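Local coordinates for protein activated BY transcription factor SSRB (Salmonella enterica, PDB 2WNW) that is a glycosyl hydrolase family 30 protein, built from a TIM barrel and a beta-sandwich domain, at residues A[122-127]-A[179-184]; A[379-384]-A[398-403]. One frame throughout, in Å; residues are numbered along the deposited sequence.

Contact 1 (A[122-127]-A[179-184]); sequences HLIPLI and LEYRRH
I124 meets H184 in a CH-pi contact. Its CD1 lies over one face of the imidazole, 3.9 Å from the ring centroid and 17° off the ring normal. The I124 chain is extended at chi2 (-174°), which carries CD1 across to the ring. The two side chains cross at about a right angle. The second meeting point is the ring of Y181. I127 CD1 touches its edge, near the ring plane, 4.0 Å from Y181 CE1. I124 CG1 comes in obliquely, and its distance to Y181 CZ is 4.5 Å. L123 CD1 sits 3.7 Å from Y181 OH. CG of Y181 is anti to its own carbonyl carbon (chi1 -84°), and the ring reaches over to L123 and I127 although its CB does not point at them. The hydroxyl is hydrogen-bonded to D119, which probably helps to hold the ring in place. E180 bends at chi2, and its OE1 forms a salt bridge with R183 NH1 at 2.8 Å. Across the contact, mostly apolar carbons touch rings. It joins the start of helix 124-133 to the C-terminal end of helix 167-183, on the outside of the TIM barrel. I127 and Y181 also both touch M88 of barrel strand 85-90.

Contact 2 (A[379-384]-A[398-403]); sequences PGARVM and FVNPDG
R382 and V399 form an antiparallel hydrogen-bonded pair. R382 N donates to V399 O at 3.1 Å, with the donor tilted 32° from the carbonyl plane. V399 N returns a shorter bond to R382 O, 2.8 Å, almost in line with the carbonyl bond. The same R382 O also receives a CA-H...O contact from F398 CA at 3.2 Å. Next along is V383 with F398, a non-hydrogen-bonded pair. Here V383 CG2 reaches the F398 ring obliquely, 3.7 Å from CE1. This is the tightly packed part. M384, also buried, belongs to it. Its CG stands between the backbone N and the carbonyl carbon (chi1 71°). With a bend at chi3, this takes the chain back over F398, and M384 CE lies 3.2 Å from F398 O. Separately, M384 CB packs on V399 CG2 at 4.0 Å. A381 is buried too, with its CB 3.3 Å from N400 OD1.

The solvent side is looser. R382 is exposed, and its NH1 bonds to L42 O of strand 41-44. At the loop end, exposed P401 lays CG 3.5 Å from P379 O. P401 belongs to a type I turn, closed by G403 N to N400 O.

Backbone bonds therefore set the register of hairpin 382-388/393-399 in the beta-sandwich domain. V383 and F398 make one face of the pair apolar, and F398 meets F321 of helix 305-322 edge-to-face. The N400 amide, held by three hydrogen bonds, ties the start of the turn to R378 and Y376, just before 379-384, and to E404.

Overall arrangement
From the N terminus the chain first builds strands of the beta sandwich, then enters the TIM barrel. Contact 1 closes a loop of 51 residues, which includes barrel strand 138-143. It holds together two helices on the outer layer of the barrel. The chain then completes the barrel and passes through helix 365-374 into the sandwich. There contact 2 closes a much shorter loop of 13 residues, the remainder of the hairpin of strands 382-388 and 393-399. The two contacts follow in series and neither nest nor cross. The centres of contact 1 and contact 2 are about 31 Å apart. The nearest atoms of contact 1 and contact 2 are about 16 Å apart. Each ties together parts of its own domain, contact 1 helices and contact 2 strands.

Contact 1 (A[122-127]-A[179-184])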
loop_
_atom_site.group_PDB
_atom_site.type_symbol
_atom_site.label_atom_id
_atom_site.label_comp_id
_atom_site.label_asym_id
_atom_site.label_seq_id
_atom_site.Cartn_x
_atom_site.Cartn_y
_atom_site.Cartn_z
ATOM N N HIS A 122 32.362 14.045 -24.318
ATOM C CA HIS A 122 31.617 12.827 -24.011
ATOM C C HIS A 122 30.167 12.953 -23.552
ATOM O O HIS A 122 29.356 12.064 -23.816
ATOM C CB HIS A 122 32.396 12.025 -22.969
ATOM C CG HIS A 122 33.760 11.609 -23.426
ATOM N ND1 HIS A 122 34.728 11.154 -22.558
ATOM C CD2 HIS A 122 34.311 11.566 -24.662
ATOM C CE1 HIS A 122 35.819 10.848 -23.239
ATOM N NE2 HIS A 122 35.591 11.089 -24.518
ATOM N N LEU A 123 29.836 14.043 -22.867
ATOM C CA LEU A 123 28.480 14.220 -22.360
ATOM C C LEU A 123 27.615 15.223 -23.100
ATOM O O LEU A 123 26.486 14.918 -23.474
ATOM C CB LEU A 123 28.523 14.614 -20.880
ATOM C CG LEU A 123 28.833 13.503 -19.879
ATOM C CD1 LEU A 123 29.206 14.102 -18.539
ATOM C CD2 LEU A 123 27.619 12.598 -19.745
ATOM N N ILE A 124 28.143 16.423 -23.305
ATOM C CA ILE A 124 27.386 17.483 -23.953
ATOM C C ILE A 124 26.774 17.151 -25.316
ATOM O O ILE A 124 25.659 17.586 -25.612
ATOM C CB ILE A 124 28.237 18.775 -24.020
ATOM C CG1 ILE A 124 28.544 19.229 -22.584
ATOM C CG2 ILE A 124 27.494 19.874 -24.772
ATOM C CD1 ILE A 124 29.257 20.559 -22.474
ATOM N N PRO A 125 27.479 16.382 -26.165
ATOM C CA PRO A 125 26.883 16.059 -27.470
ATOM C C PRO A 125 25.565 15.288 -27.320
ATOM O O PRO A 125 24.565 15.612 -27.961
ATOM C CB PRO A 125 27.973 15.227 -28.143
ATOM C CG PRO A 125 29.226 15.846 -27.607
ATOM C CD PRO A 125 28.898 15.987 -26.129
ATOM N N LEU A 126 25.570 14.269 -26.466
ATOM C CA LEU A 126 24.372 13.460 -26.228
ATOM C C LEU A 126 23.256 14.330 -25.645
ATOM O O LEU A 126 22.131 14.347 -26.155
ATOM C CB LEU A 126 24.686 12.332 -25.239
ATOM C CG LEU A 126 23.899 11.017 -25.312
ATOM C CD1 LEU A 126 24.058 10.293 -23.983
ATOM C CD2 LEU A 126 22.431 11.261 -25.616
ATOM N N ILE A 127 23.571 15.050 -24.571
ATOM C CA ILE A 127 22.593 15.915 -23.913
ATOM C C ILE A 127 22.016 16.953 -24.870
ATOM O O ILE A 127 20.804 17.175 -24.899
ATOM C CB ILE A 127 23.217 16.648 -22.704
ATOM C CG1 ILE A 127 23.710 15.628 -21.677
ATOM C CG2 ILE A 127 22.186 17.564 -22.064
ATOM C CD1 ILE A 127 24.535 16.235 -20.563
ATOM N N LEU A 179 27.553 26.933 -14.643
ATOM C CA LEU A 179 27.822 28.013 -15.594
ATOM C C LEU A 179 28.352 27.439 -16.904
ATOM O O LEU A 179 27.972 27.881 -17.990
ATOM C CB LEU A 179 28.839 28.993 -15.007
ATOM C CG LEU A 179 28.368 29.737 -13.757
ATOM C CD1 LEU A 179 29.496 30.585 -13.208
ATOM C CD2 LEU A 179 27.159 30.596 -14.104
ATOM N N GLU A 180 29.236 26.454 -16.789
ATOM C CA GLU A 180 29.821 25.787 -17.951
ATOM C C GLU A 180 28.722 25.187 -18.829
ATOM O O GLU A 180 28.687 25.408 -20.041
ATOM C CB GLU A 180 30.783 24.692 -17.477
ATOM C CG GLU A 180 31.107 23.598 -18.492
ATOM C CD GLU A 180 31.758 24.119 -19.760
ATOM O OE1 GLU A 180 32.368 25.208 -19.729
ATOM O OE2 GLU A 180 31.668 23.419 -20.793
ATOM N N TYR A 181 27.817 24.431 -18.215
ATOM C CA TYR A 181 26.731 23.824 -18.968
ATOM C C TYR A 181 25.769 24.860 -19.548
ATOM O O TYR A 181 25.275 24.693 -20.663
ATOM C CB TYR A 181 25.980 22.810 -18.094
ATOM C CG TYR A 181 26.634 21.439 -18.080
ATOM C CD1 TYR A 181 25.904 20.293 -18.395
ATOM C CD2 TYR A 181 27.993 21.295 -17.798
ATOM C CE1 TYR A 181 26.516 19.035 -18.437
ATOM C CE2 TYR A 181 28.612 20.047 -17.838
ATOM C CZ TYR A 181 27.870 18.922 -18.158
ATOM O OH TYR A 181 28.482 17.690 -18.208
ATOM N N ARG A 182 25.510 25.937 -18.814
ATOM C CA ARG A 182 24.606 26.966 -19.316
ATOM C C ARG A 182 25.191 27.614 -20.574
ATOM O O ARG A 182 24.455 27.995 -21.487
ATOM C CB ARG A 182 24.341 28.030 -18.242
ATOM C CG ARG A 182 23.232 29.001 -18.626
ATOM C CD ARG A 182 22.655 29.728 -17.417
ATOM N NE ARG A 182 23.612 30.629 -16.783
ATOM C CZ ARG A 182 23.334 31.374 -15.716
ATOM N NH1 ARG A 182 22.128 31.320 -15.166
ATOM N NH2 ARG A 182 24.257 32.175 -15.202
ATOM N N ARG A 183 26.513 27.734 -20.620
ATOM C CA ARG A 183 27.188 28.316 -21.779
ATOM C C ARG A 183 26.972 27.460 -23.022
ATOM O O ARG A 183 27.001 27.965 -24.144
ATOM C CB ARG A 183 28.689 28.435 -21.523
ATOM C CG ARG A 183 29.124 29.692 -20.792
ATOM C CD ARG A 183 30.605 29.602 -20.488
ATOM N NE ARG A 183 31.347 29.132 -21.656
ATOM C CZ ARG A 183 32.402 28.327 -21.594
ATOM N NH1 ARG A 183 32.842 27.900 -20.415
ATOM N NH2 ARG A 183 33.009 27.935 -22.707
ATOM N N HIS A 184 26.764 26.162 -22.817
ATOM C CA HIS A 184 26.544 25.234 -23.920
ATOM C C HIS A 184 25.056 24.977 -24.146
ATOM O O HIS A 184 24.670 23.986 -24.769
ATOM C CB HIS A 184 27.279 23.918 -23.648
ATOM C CG HIS A 184 28.772 24.052 -23.672
ATOM N ND1 HIS A 184 29.528 23.753 -24.785
ATOM C CD2 HIS A 184 29.643 24.490 -22.734
ATOM C CE1 HIS A 184 30.801 24.002 -24.531
ATOM N NE2 HIS A 184 30.898 24.451 -23.293
#

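Contact 2 (A[379-384]-A[398-403])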
loop_
_atom_site.group_PDB
_atom_site.type_symbol
_atom_site.label_atom_id
_atom_site.label_comp_id
_atom_site.label_asym_id
_atom_site.label_seq_id
_atom_site.Cartn_x
_atom_site.Cartn_y
_atom_site.Cartn_z
ATOM N N PRO A 379 4.352 15.800 -17.607
ATOM C CA PRO A 379 4.787 16.545 -16.424
ATOM C C PRO A 379 3.608 17.358 -15.897
ATOM O O PRO A 379 2.835 17.904 -16.684
ATOM C CB PRO A 379 5.897 17.437 -16.972
ATOM C CG PRO A 379 6.485 16.604 -18.061
ATOM C CD PRO A 379 5.249 16.060 -18.747
ATOM N N GLY A 380 3.464 17.426 -14.578
ATOM C CA GLY A 380 2.365 18.182 -13.996
ATOM C C GLY A 380 1.128 17.351 -13.698
ATOM O O GLY A 380 0.231 17.794 -12.978
ATOM N N ALA A 381 1.065 16.147 -14.257
ATOM C CA ALA A 381 -0.070 15.267 -14.015
ATOM C C ALA A 381 -0.105 14.897 -12.536
ATOM O O ALA A 381 0.907 14.987 -11.837
ATOM C CB ALA A 381 0.059 13.997 -14.864
ATOM N N ARG A 382 -1.274 14.497 -12.053
ATOM C CA ARG A 382 -1.399 14.081 -10.665
ATOM C C ARG A 382 -1.862 12.637 -10.603
ATOM O O ARG A 382 -2.618 12.176 -11.459
ATOM C CB ARG A 382 -2.393 14.968 -9.903
ATOM C CG ARG A 382 -1.831 16.331 -9.517
ATOM C CD ARG A 382 -2.800 17.113 -8.645
ATOM N NE ARG A 382 -2.268 18.425 -8.276
ATOM C CZ ARG A 382 -1.462 18.654 -7.242
ATOM N NH1 ARG A 382 -1.084 17.660 -6.447
ATOM N NH2 ARG A 382 -1.028 19.885 -7.007
ATOM N N VAL A 383 -1.379 11.911 -9.605
ATOM C CA VAL A 383 -1.793 10.530 -9.427
ATOM C C VAL A 383 -3.236 10.608 -8.939
ATOM O O VAL A 383 -3.589 11.521 -8.195
ATOM C CB VAL A 383 -0.930 9.821 -8.359
ATOM C CG1 VAL A 383 -1.586 8.508 -7.936
ATOM C CG2 VAL A 383 0.465 9.562 -8.913
ATOM N N MET A 384 -4.075 9.677 -9.372
ATOM C CA MET A 384 -5.464 9.679 -8.933
ATOM C C MET A 384 -5.694 8.521 -7.973
ATOM O O MET A 384 -4.936 7.549 -7.964
ATOM C CB MET A 384 -6.417 9.535 -10.125
ATOM C CG MET A 384 -6.408 8.153 -10.768
ATOM S SD MET A 384 -7.776 7.936 -11.941
ATOM C CE MET A 384 -6.906 7.931 -13.494
ATOM N N PHE A 398 -3.265 8.172 -13.284
ATOM C CA PHE A 398 -2.900 9.582 -13.288
ATOM C C PHE A 398 -3.941 10.377 -14.065
ATOM O O PHE A 398 -4.713 9.817 -14.841
ATOM C CB PHE A 398 -1.568 9.798 -14.012
ATOM C CG PHE A 398 -0.440 8.932 -13.526
ATOM C CD1 PHE A 398 0.519 9.446 -12.662
ATOM C CD2 PHE A 398 -0.299 7.625 -13.986
ATOM C CE1 PHE A 398 1.614 8.673 -12.268
ATOM C CE2 PHE A 398 0.788 6.844 -13.600
ATOM C CZ PHE A 398 1.749 7.372 -12.740
ATOM N N VAL A 399 -3.947 11.686 -13.850
ATOM C CA VAL A 399 -4.820 12.577 -14.591
ATOM C C VAL A 399 -3.879 13.649 -15.120
ATOM O O VAL A 399 -3.297 14.411 -14.342
ATOM C CB VAL A 399 -5.893 13.248 -13.710
ATOM C CG1 VAL A 399 -6.732 14.192 -14.572
ATOM C CG2 VAL A 399 -6.792 12.197 -13.075
ATOM N N ASN A 400 -3.699 13.688 -16.435
ATOM C CA ASN A 400 -2.819 14.680 -17.034
ATOM C C ASN A 400 -3.394 16.077 -16.866
ATOM O O ASN A 400 -4.583 16.242 -16.586
ATOM C CB ASN A 400 -2.587 14.382 -18.516
ATOM C CG ASN A 400 -1.601 13.248 -18.731
ATOM O OD1 ASN A 400 -0.609 13.139 -18.012
ATOM N ND2 ASN A 400 -1.861 12.406 -19.726
ATOM N N PRO A 401 -2.550 17.106 -17.025
ATOM C CA PRO A 401 -3.003 18.488 -16.883
ATOM C C PRO A 401 -4.237 18.817 -17.719
ATOM O O PRO A 401 -5.085 19.592 -17.289
ATOM C CB PRO A 401 -1.777 19.288 -17.307
ATOM C CG PRO A 401 -0.652 18.435 -16.810
ATOM C CD PRO A 401 -1.092 17.054 -17.249
ATOM N N ASP A 402 -4.345 18.215 -18.901
ATOM C CA ASP A 402 -5.486 18.481 -19.775
ATOM C C ASP A 402 -6.722 17.645 -19.445
ATOM O O ASP A 402 -7.718 17.685 -20.167
ATOM C CB ASP A 402 -5.085 18.285 -21.242
ATOM C CG ASP A 402 -4.954 16.827 -21.632
ATOM O OD1 ASP A 402 -4.886 15.955 -20.737
ATOM O OD2 ASP A 402 -4.906 16.556 -22.849
ATOM N N GLY A 403 -6.653 16.892 -18.350
ATOM C CA GLY A 403 -7.788 16.088 -17.929
ATOM C C GLY A 403 -7.820 14.645 -18.388
ATOM O O GLY A 403 -8.694 13.886 -17.974
#